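Local coordinates for phenazine biosynthesis protein PhzF family (PDB 1S7J) that is probably an isomerase of the PhzF family, built on the two-lobed diaminopimelate epimerase fold, at residues F62-E67 with K194-E199; T178-S183 with P212-R217; T78-F83 with G248-F253. One frame throughout, in Å; residues are numbered along the deposited sequence.

Contact 1 of 3, residues F62-E67 with K194-E199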
loop_
_atom_site.group_PDB
_atom_site.type_symbol
_atom_site.label_atom_id
_atom_site.label_comp_id
_atom_site.label_asym_id
_atom_site.label_seq_id
_atom_site.Cartn_x
_atom_site.Cartn_y
_atom_site.Cartn_z
ATOM N N PHE A 62 -3.801 12.756 1.967
ATOM C CA PHE A 62 -4.649 13.077 3.100
ATOM C C PHE A 62 -5.599 11.940 3.388
ATOM O O PHE A 62 -6.050 11.270 2.466
ATOM C CB PHE A 62 -5.528 14.295 2.781
ATOM C CG PHE A 62 -4.800 15.595 2.762
ATOM C CD1 PHE A 62 -4.139 16.022 1.616
ATOM C CD2 PHE A 62 -4.798 16.423 3.881
ATOM C CE1 PHE A 62 -3.494 17.248 1.579
ATOM C CE2 PHE A 62 -4.155 17.657 3.857
ATOM C CZ PHE A 62 -3.500 18.070 2.701
ATOM N N THR A 63 -5.819 11.647 4.650
ATOM C CA THR A 63 -6.762 10.662 5.047
ATOM C C THR A 63 -7.966 11.430 5.695
ATOM O O THR A 63 -7.884 12.640 5.945
ATOM C CB THR A 63 -6.199 9.566 5.977
ATOM O OG1 THR A 63 -5.872 10.183 7.224
ATOM C CG2 THR A 63 -4.955 8.928 5.396
ATOM N N PRO A 64 -8.999 10.726 6.036
ATOM C CA PRO A 64 -10.037 11.447 6.725
ATOM C C PRO A 64 -9.634 12.157 8.027
ATOM O O PRO A 64 -10.336 13.025 8.517
ATOM C CB PRO A 64 -11.144 10.470 6.860
ATOM C CG PRO A 64 -10.977 9.625 5.598
ATOM C CD PRO A 64 -9.492 9.439 5.556
ATOM N N GLU A 65 -8.504 11.704 8.604
ATOM C CA GLU A 65 -7.995 12.278 9.871
ATOM C C GLU A 65 -7.086 13.490 9.652
ATOM O O GLU A 65 -7.258 14.540 10.297
ATOM C CB GLU A 65 -7.289 11.222 10.683
ATOM C CG GLU A 65 -8.235 10.535 11.652
ATOM C CD GLU A 65 -7.468 9.671 12.622
ATOM O OE1 GLU A 65 -6.477 10.178 13.215
ATOM O OE2 GLU A 65 -7.811 8.485 12.776
ATOM N N ARG A 66 -6.059 13.305 8.816
ATOM C CA ARG A 66 -5.118 14.376 8.475
ATOM C C ARG A 66 -4.080 13.923 7.421
ATOM O O ARG A 66 -4.149 12.804 6.923
ATOM C CB ARG A 66 -4.458 14.958 9.753
ATOM C CG ARG A 66 -3.124 14.368 10.196
ATOM C CD ARG A 66 -3.104 12.932 10.695
ATOM N NE ARG A 66 -3.686 11.925 9.811
ATOM C CZ ARG A 66 -3.233 10.669 9.718
ATOM N NH1 ARG A 66 -3.835 9.798 8.917
ATOM N NH2 ARG A 66 -2.136 10.305 10.382
ATOM N N GLU A 67 -3.143 14.814 7.077
ATOM C CA GLU A 67 -2.113 14.497 6.069
ATOM C C GLU A 67 -1.060 13.498 6.538
ATOM O O GLU A 67 -0.472 13.660 7.608
ATOM C CB GLU A 67 -1.428 15.762 5.595
ATOM C CG GLU A 67 -0.471 15.533 4.458
ATOM C CD GLU A 67 -0.012 16.824 3.840
ATOM O OE1 GLU A 67 -0.392 17.903 4.374
ATOM O OE2 GLU A 67 0.722 16.781 2.820
ATOM N N LYS A 194 -3.612 0.355 15.481
ATOM C CA LYS A 194 -3.010 1.462 16.217
ATOM C C LYS A 194 -3.246 2.772 15.465
ATOM O O LYS A 194 -3.225 3.860 16.058
ATOM C CB LYS A 194 -1.508 1.245 16.385
ATOM C CG LYS A 194 -1.134 0.049 17.229
ATOM C CD LYS A 194 0.343 0.099 17.602
ATOM C CE LYS A 194 0.737 -1.073 18.484
ATOM N NZ LYS A 194 2.153 -0.967 18.954
ATOM N N LEU A 195 -3.446 2.655 14.157
ATOM C CA LEU A 195 -3.670 3.801 13.284
ATOM C C LEU A 195 -5.118 3.933 12.781
ATOM O O LEU A 195 -5.362 4.569 11.753
ATOM C CB LEU A 195 -2.721 3.719 12.077
ATOM C CG LEU A 195 -1.318 4.348 12.129
ATOM C CD1 LEU A 195 -0.648 4.135 13.467
ATOM C CD2 LEU A 195 -0.473 3.766 11.000
ATOM N N ARG A 196 -6.069 3.366 13.538
ATOM C CA ARG A 196 -7.504 3.403 13.176
ATOM C C ARG A 196 -7.852 2.432 12.037
ATOM O O ARG A 196 -8.979 1.945 11.960
ATOM C CB ARG A 196 -7.935 4.840 12.783
ATOM C CG ARG A 196 -9.329 4.938 12.154
ATOM C CD ARG A 196 -9.502 6.101 11.207
ATOM N NE ARG A 196 -8.510 6.155 10.169
ATOM C CZ ARG A 196 -8.708 6.966 9.134
ATOM N NH1 ARG A 196 -7.585 7.323 8.467
ATOM N NH2 ARG A 196 -9.872 7.223 8.597
ATOM N N ILE A 197 -6.892 2.172 11.162
ATOM C CA ILE A 197 -7.102 1.283 10.026
ATOM C C ILE A 197 -6.923 -0.190 10.410
ATOM O O ILE A 197 -5.823 -0.716 10.358
ATOM C CB ILE A 197 -6.104 1.629 8.856
ATOM C CG1 ILE A 197 -6.019 3.159 8.677
ATOM C CG2 ILE A 197 -6.572 0.966 7.546
ATOM C CD1 ILE A 197 -4.876 3.631 7.781
ATOM N N ASN A 198 -8.019 -0.851 10.757
ATOM C CA ASN A 198 -7.977 -2.272 11.147
ATOM C C ASN A 198 -7.179 -3.171 10.178
ATOM O O ASN A 198 -6.366 -3.986 10.614
ATOM C CB ASN A 198 -9.397 -2.820 11.310
ATOM C CG ASN A 198 -9.900 -2.728 12.743
ATOM O OD1 ASN A 198 -9.264 -2.110 13.612
ATOM N ND2 ASN A 198 -11.037 -3.367 13.010
ATOM N N GLU A 199 -7.462 -3.047 8.883
ATOM C CA GLU A 199 -6.769 -3.828 7.853
ATOM C C GLU A 199 -6.664 -3.086 6.526
ATOM O O GLU A 199 -7.674 -2.679 5.939
ATOM C CB GLU A 199 -7.458 -5.184 7.612
ATOM C CG GLU A 199 -6.789 -5.997 6.485
ATOM C CD GLU A 199 -7.400 -7.373 6.246
ATOM O OE1 GLU A 199 -6.939 -8.044 5.306
ATOM O OE2 GLU A 199 -8.321 -7.791 6.984
#
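Arg196 reaches along Glu65, the two side chains running past each other in opposite directions, and carries its guanidinium on to Pro64 and Thr63. The carboxylate oxygen Glu65 OE2 lies against the aliphatic part of the arginine, 3.3 Å from Arg196 CD. It is also 3.6 Å from Arg196 NE, close enough for a salt bridge, but it stands well out of the guanidinium plane and no N-H points at it. The attraction is therefore one of charge alone, and the two flat groups are turned 49° against each other. Glu65 CG covers one guanidinium face, while Pro64 meets the edge, its CD 3.8 Å from Arg196 NH2 and its ring crossing the arginine at about a right angle. With CG anti to the backbone N (chi1 170°) and a bend at chi3 (54°), Arg196 projects from its turn and brings NH1 to Thr63. In the diaminopimelate epimerase fold the active-site cleft lies between two lobes, and this arginine spans from the loop before strand 197-200 to the loop between strands 56-62 and 67-68. Thr63 also touches Glu46, the predicted active-site residue. Thr63 OG1 is 3.6 Å from Arg196 NH1, with no hydrogen bond between them, and is held within its own loop instead. Arg66 NH1 donates to Thr63 OG1 over 2.7 Å, nearly straight and in the plane of the Arg66 guanidinium. Thr63 OG1 in turn donates to a lone pair of Arg66 O, which also accepts from Thr63 N. Arg66 NH1 and Arg196 NH1 come within 4.5 Å, a like-charge approach that the nearby Glu65 carboxylate would probably moderate.

Contact 2 of 3, residues T178-S183 with P212-R217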
loop_
_atom_site.group_PDB
_atom_site.type_symbol
_atom_site.label_atom_id
_atom_site.label_comp_id
_atom_site.label_asym_id
_atom_site.label_seq_id
_atom_site.Cartn_x
_atom_site.Cartn_y
_atom_site.Cartn_z
ATOM N N THR A 178 2.160 -13.585 7.101
ATOM C CA THR A 178 2.547 -14.159 5.809
ATOM C C THR A 178 2.503 -15.676 5.807
ATOM O O THR A 178 2.248 -16.307 6.833
ATOM C CB THR A 178 3.997 -13.758 5.437
ATOM O OG1 THR A 178 4.380 -12.574 6.154
ATOM C CG2 THR A 178 4.103 -13.495 3.972
ATOM N N ALA A 179 2.771 -16.258 4.641
ATOM C CA ALA A 179 2.795 -17.703 4.463
ATOM C C ALA A 179 3.002 -18.046 2.989
ATOM O O ALA A 179 2.782 -17.205 2.114
ATOM C CB ALA A 179 1.512 -18.323 4.967
ATOM N N SER A 180 3.454 -19.268 2.721
ATOM C CA SER A 180 3.671 -19.715 1.346
ATOM C C SER A 180 2.360 -19.705 0.574
ATOM O O SER A 180 1.344 -20.265 1.035
ATOM C CB SER A 180 4.260 -21.141 1.314
ATOM O OG SER A 180 5.595 -21.175 1.790
ATOM N N GLY A 181 2.361 -19.056 -0.580
ATOM C CA GLY A 181 1.167 -19.000 -1.396
ATOM C C GLY A 181 0.881 -20.340 -2.040
ATOM O O GLY A 181 1.791 -21.147 -2.241
ATOM N N ASP A 182 -0.394 -20.597 -2.337
ATOM C CA ASP A 182 -0.796 -21.852 -2.969
ATOM C C ASP A 182 -0.524 -21.819 -4.475
ATOM O O ASP A 182 -0.110 -22.822 -5.057
ATOM C CB ASP A 182 -2.287 -22.133 -2.723
ATOM C CG ASP A 182 -2.639 -22.211 -1.239
ATOM O OD1 ASP A 182 -3.811 -21.945 -0.902
ATOM O OD2 ASP A 182 -1.754 -22.539 -0.411
ATOM N N SER A 183 -0.760 -20.659 -5.086
ATOM C CA SER A 183 -0.547 -20.477 -6.531
ATOM C C SER A 183 0.410 -19.302 -6.806
ATOM O O SER A 183 0.702 -18.979 -7.965
ATOM C CB SER A 183 -1.885 -20.208 -7.238
ATOM O OG SER A 183 -2.815 -21.267 -7.024
ATOM N N PRO A 212 12.128 -8.831 1.169
ATOM C CA PRO A 212 13.436 -9.298 1.628
ATOM C C PRO A 212 13.328 -10.699 2.252
ATOM O O PRO A 212 14.058 -11.619 1.873
ATOM C CB PRO A 212 13.802 -8.260 2.680
ATOM C CG PRO A 212 13.250 -7.018 2.092
ATOM C CD PRO A 212 11.878 -7.457 1.639
ATOM N N TYR A 213 12.385 -10.843 3.188
ATOM C CA TYR A 213 12.164 -12.106 3.878
ATOM C C TYR A 213 11.959 -13.297 2.945
ATOM O O TYR A 213 12.589 -14.351 3.128
ATOM C CB TYR A 213 10.953 -11.999 4.839
ATOM C CG TYR A 213 10.576 -13.332 5.467
ATOM C CD1 TYR A 213 9.730 -14.221 4.797
ATOM C CD2 TYR A 213 11.126 -13.736 6.682
ATOM C CE1 TYR A 213 9.454 -15.477 5.310
ATOM C CE2 TYR A 213 10.850 -15.004 7.207
ATOM C CZ TYR A 213 10.012 -15.868 6.505
ATOM O OH TYR A 213 9.743 -17.125 6.977
ATOM N N TRP A 214 11.034 -13.167 2.013
ATOM C CA TRP A 214 10.736 -14.250 1.088
ATOM C C TRP A 214 11.761 -14.469 -0.010
ATOM O O TRP A 214 11.820 -15.552 -0.601
ATOM C CB TRP A 214 9.331 -14.083 0.518
ATOM C CG TRP A 214 8.281 -14.363 1.537
ATOM C CD1 TRP A 214 7.589 -13.451 2.282
ATOM C CD2 TRP A 214 7.825 -15.653 1.961
ATOM N NE1 TRP A 214 6.736 -14.093 3.143
ATOM C CE2 TRP A 214 6.860 -15.445 2.968
ATOM C CE3 TRP A 214 8.147 -16.970 1.585
ATOM C CZ2 TRP A 214 6.201 -16.507 3.611
ATOM C CZ3 TRP A 214 7.491 -18.026 2.225
ATOM C CH2 TRP A 214 6.534 -17.786 3.226
ATOM N N GLY A 215 12.523 -13.432 -0.330
ATOM C CA GLY A 215 13.547 -13.565 -1.343
ATOM C C GLY A 215 14.669 -14.390 -0.748
ATOM O O GLY A 215 15.164 -15.324 -1.367
ATOM N N LYS A 216 15.062 -14.036 0.482
ATOM C CA LYS A 216 16.118 -14.741 1.191
ATOM C C LYS A 216 15.701 -16.179 1.477
ATOM O O LYS A 216 16.434 -17.116 1.174
ATOM C CB LYS A 216 16.451 -14.023 2.510
ATOM C CG LYS A 216 17.535 -14.721 3.331
ATOM C CD LYS A 216 17.984 -13.887 4.531
ATOM C CE LYS A 216 19.107 -14.593 5.298
ATOM N NZ LYS A 216 19.695 -13.740 6.374
ATOM N N ARG A 217 14.516 -16.343 2.059
ATOM C CA ARG A 217 14.006 -17.661 2.394
ATOM C C ARG A 217 13.743 -18.568 1.170
ATOM O O ARG A 217 14.009 -19.770 1.225
ATOM C CB ARG A 217 12.738 -17.542 3.245
ATOM C CG ARG A 217 12.362 -18.826 3.958
ATOM C CD ARG A 217 10.931 -19.235 3.660
ATOM N NE ARG A 217 10.078 -19.122 4.839
ATOM C CZ ARG A 217 9.248 -20.072 5.256
ATOM N NH1 ARG A 217 8.511 -19.880 6.342
ATOM N NH2 ARG A 217 9.154 -21.218 4.585
#
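Trp214 extends its indole from helix 207-218 to the backbone of strand 175-180, and the close fit is concentrated at the six-membered ring. Its CH2 lies 3.5 Å from Ala179 C, and the same CH2 is equally near to Ser180 N, so the ring meets the peptide link between these two residues, in an oblique approach that is neither face-on nor edge-on. Set beside its own backbone N by a chi1 of -71°, the indole bridges a gap of 10.8 Å between the axes of strand 178-180 and helix segment 212-217, whose directions differ by 28°. Thr178 stands at the pyrrole edge, with CB 3.6 Å from Trp214 NE1; its methyl CG2 is modelled too near that nitrogen for its position to be trusted. From the same helix, Tyr213 CE1 sits 3.5 Å above the indole plane, over its centre, and Phe186 also stacks with Trp214. Each lobe of the diaminopimelate epimerase fold wraps a curled sheet around a central helix, and here Trp214 fills the space between that helix and the strand. Packing slackens toward the solvent side. Ser180 OG approaches Trp214 CZ3 at 3.7 Å without a hydrogen bond across the contact, and exposed Arg217 adds little covering for the strand. The guanidinium of Arg217 nevertheless has a fixed orientation: NE and NH1 both donate to Tyr213 OH, side-on and within 4° of the guanidinium plane, the NE bond being 2.9 Å long. Trp214 CZ3 lies over one guanidinium face, 3.8 Å above its plane. Tyr213 OH is further hydrogen-bonded to Glu139.

Contact 3 of 3, residues T78-F83 with G248-F253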
loop_
_atom_site.group_PDB
_atom_site.type_symbol
_atom_site.label_atom_id
_atom_site.label_comp_id
_atom_site.label_asym_id
_atom_site.label_seq_id
_atom_site.Cartn_x
_atom_site.Cartn_y
_atom_site.Cartn_z
ATOM N N THR A 78 -2.246 7.776 -8.286
ATOM C CA THR A 78 -1.960 9.084 -8.878
ATOM C C THR A 78 -1.173 8.929 -10.156
ATOM O O THR A 78 -1.318 9.722 -11.081
ATOM C CB THR A 78 -1.171 9.947 -7.948
ATOM O OG1 THR A 78 -1.905 10.162 -6.751
ATOM C CG2 THR A 78 -0.885 11.288 -8.585
ATOM N N ALA A 79 -0.288 7.943 -10.181
ATOM C CA ALA A 79 0.527 7.670 -11.338
ATOM C C ALA A 79 -0.388 7.170 -12.454
ATOM O O ALA A 79 -0.328 7.651 -13.596
ATOM C CB ALA A 79 1.576 6.602 -11.002
ATOM N N PHE A 80 -1.212 6.191 -12.111
ATOM C CA PHE A 80 -2.157 5.592 -13.025
ATOM C C PHE A 80 -2.986 6.625 -13.779
ATOM O O PHE A 80 -3.123 6.535 -14.989
ATOM C CB PHE A 80 -3.068 4.628 -12.263
ATOM C CG PHE A 80 -4.268 4.159 -13.042
ATOM C CD1 PHE A 80 -4.181 3.074 -13.892
ATOM C CD2 PHE A 80 -5.499 4.797 -12.893
ATOM C CE1 PHE A 80 -5.298 2.626 -14.587
ATOM C CE2 PHE A 80 -6.612 4.359 -13.581
ATOM C CZ PHE A 80 -6.517 3.275 -14.425
ATOM N N VAL A 81 -3.540 7.611 -13.065
ATOM C CA VAL A 81 -4.351 8.616 -13.737
ATOM C C VAL A 81 -3.557 9.609 -14.565
ATOM O O VAL A 81 -4.095 10.192 -15.505
ATOM C CB VAL A 81 -5.284 9.355 -12.769
ATOM C CG1 VAL A 81 -5.548 8.517 -11.552
ATOM C CG2 VAL A 81 -4.786 10.719 -12.426
ATOM N N LEU A 82 -2.305 9.879 -14.174
ATOM C CA LEU A 82 -1.475 10.794 -14.950
ATOM C C LEU A 82 -1.081 10.096 -16.254
ATOM O O LEU A 82 -1.152 10.687 -17.333
ATOM C CB LEU A 82 -0.234 11.218 -14.167
ATOM C CG LEU A 82 -0.453 12.304 -13.111
ATOM C CD1 LEU A 82 0.796 12.502 -12.298
ATOM C CD2 LEU A 82 -0.884 13.611 -13.754
ATOM N N PHE A 83 -0.720 8.830 -16.146
ATOM C CA PHE A 83 -0.326 8.038 -17.301
ATOM C C PHE A 83 -1.457 7.808 -18.297
ATOM O O PHE A 83 -1.238 7.823 -19.510
ATOM C CB PHE A 83 0.195 6.656 -16.861
ATOM C CG PHE A 83 1.639 6.650 -16.412
ATOM C CD1 PHE A 83 1.975 6.262 -15.106
ATOM C CD2 PHE A 83 2.665 6.994 -17.296
ATOM C CE1 PHE A 83 3.322 6.218 -14.691
ATOM C CE2 PHE A 83 4.010 6.955 -16.890
ATOM C CZ PHE A 83 4.335 6.564 -15.587
ATOM N N GLY A 248 2.029 -3.275 -9.680
ATOM C CA GLY A 248 0.634 -3.686 -9.641
ATOM C C GLY A 248 -0.255 -3.007 -10.652
ATOM O O GLY A 248 0.073 -1.921 -11.141
ATOM N N THR A 249 -1.352 -3.672 -11.016
ATOM C CA THR A 249 -2.318 -3.115 -11.958
ATOM C C THR A 249 -3.241 -2.127 -11.226
ATOM O O THR A 249 -3.035 -1.843 -10.049
ATOM C CB THR A 249 -3.173 -4.231 -12.650
ATOM O OG1 THR A 249 -3.757 -5.097 -11.661
ATOM C CG2 THR A 249 -2.300 -5.057 -13.581
ATOM N N ALA A 250 -4.195 -1.552 -11.946
ATOM C CA ALA A 250 -5.145 -0.606 -11.364
ATOM C C ALA A 250 -6.435 -0.554 -12.175
ATOM O O ALA A 250 -6.461 -0.903 -13.364
ATOM C CB ALA A 250 -4.540 0.757 -11.271
ATOM N N LYS A 251 -7.503 -0.092 -11.533
ATOM C CA LYS A 251 -8.817 0.019 -12.180
ATOM C C LYS A 251 -9.560 1.256 -11.767
ATOM O O LYS A 251 -9.685 1.552 -10.578
ATOM C CB LYS A 251 -9.670 -1.209 -11.870
ATOM C CG LYS A 251 -9.776 -2.207 -13.026
ATOM C CD LYS A 251 -10.603 -1.643 -14.182
ATOM C CE LYS A 251 -10.787 -2.665 -15.307
ATOM N NZ LYS A 251 -11.517 -3.885 -14.861
ATOM N N LEU A 252 -10.046 2.003 -12.749
ATOM C CA LEU A 252 -10.808 3.215 -12.497
ATOM C C LEU A 252 -12.211 2.805 -12.047
ATOM O O LEU A 252 -12.886 2.025 -12.729
ATOM C CB LEU A 252 -10.927 4.051 -13.767
ATOM C CG LEU A 252 -10.839 5.577 -13.690
ATOM C CD1 LEU A 252 -11.944 6.199 -14.515
ATOM C CD2 LEU A 252 -10.910 6.058 -12.285
ATOM N N PHE A 253 -12.613 3.264 -10.880
ATOM C CA PHE A 253 -13.938 2.971 -10.377
ATOM C C PHE A 253 -14.874 4.067 -10.841
ATOM O O PHE A 253 -15.960 3.795 -11.322
ATOM C CB PHE A 253 -13.952 2.906 -8.831
ATOM C CG PHE A 253 -15.330 2.865 -8.252
ATOM C CD1 PHE A 253 -16.158 1.751 -8.463
ATOM C CD2 PHE A 253 -15.843 3.963 -7.557
ATOM C CE1 PHE A 253 -17.485 1.738 -7.996
ATOM C CE2 PHE A 253 -17.169 3.962 -7.083
ATOM C CZ PHE A 253 -17.991 2.845 -7.307
#
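Helix 72-85 and the extended strand 250-253 come nearest at Phe80 and Ala250, whose CA atoms are 7.1 Å apart, too far for any backbone bond between them. This is a helix-on-sheet contact of the diaminopimelate epimerase fold, joining the helix to the sheet of the lobe that holds both chain ends. Strand 243-259 belongs to that sheet and pairs antiparallel with strand 2-10. CB of Ala250 points toward the helix, whereas those of Thr249, just before the strand, and Lys251 point away, Lys251 NZ bonding to Glu13 O. Phe80 provides nearly all of the helix side. A chi1 of 168° swings its ring away from its own backbone N and out toward the strand. Ala250 CB sits over the ring face in a CH-pi contact, 3.9 Å from the Phe80 centroid and 28° off the normal. The methyl is displaced from the centre toward one side, being 3.5 Å from Phe80 CD1. Farther along the strand, Leu252 meets the ring less closely, with its CB 4.3 Å from Phe80 CE2. No hydrogen bond crosses the contact. Phe80 also touches Val8, while Val81 packs on Val23 and Val25 of strand 19-25, and Leu82 on Val25, so the helix rests on several strands at once. At the far end of the phenylalanine ring the strand offers its backbone, Leu252 N lying 4.1 Å from Phe80 CZ in an oblique approach.

In the fold
Contacts 2 and 3 each join a helix to the curled sheet of its own lobe, and their centres are about 27 Å apart. Contact 1 instead bridges the lobes at the cleft, its centre about 28 Å from that of contact 2 and about 22 Å from that of contact 3. It alone adjoins the predicted active site: the side chain of Thr63 is about 3 Å from that of Glu46. The other two lie away from that residue. None of the contacts touches another, the nearest atoms of contacts 1 and 3 being about 9 Å apart. Along the chain, strand 197-200 of contact 1 is followed directly by helix 207-218 of contact 2.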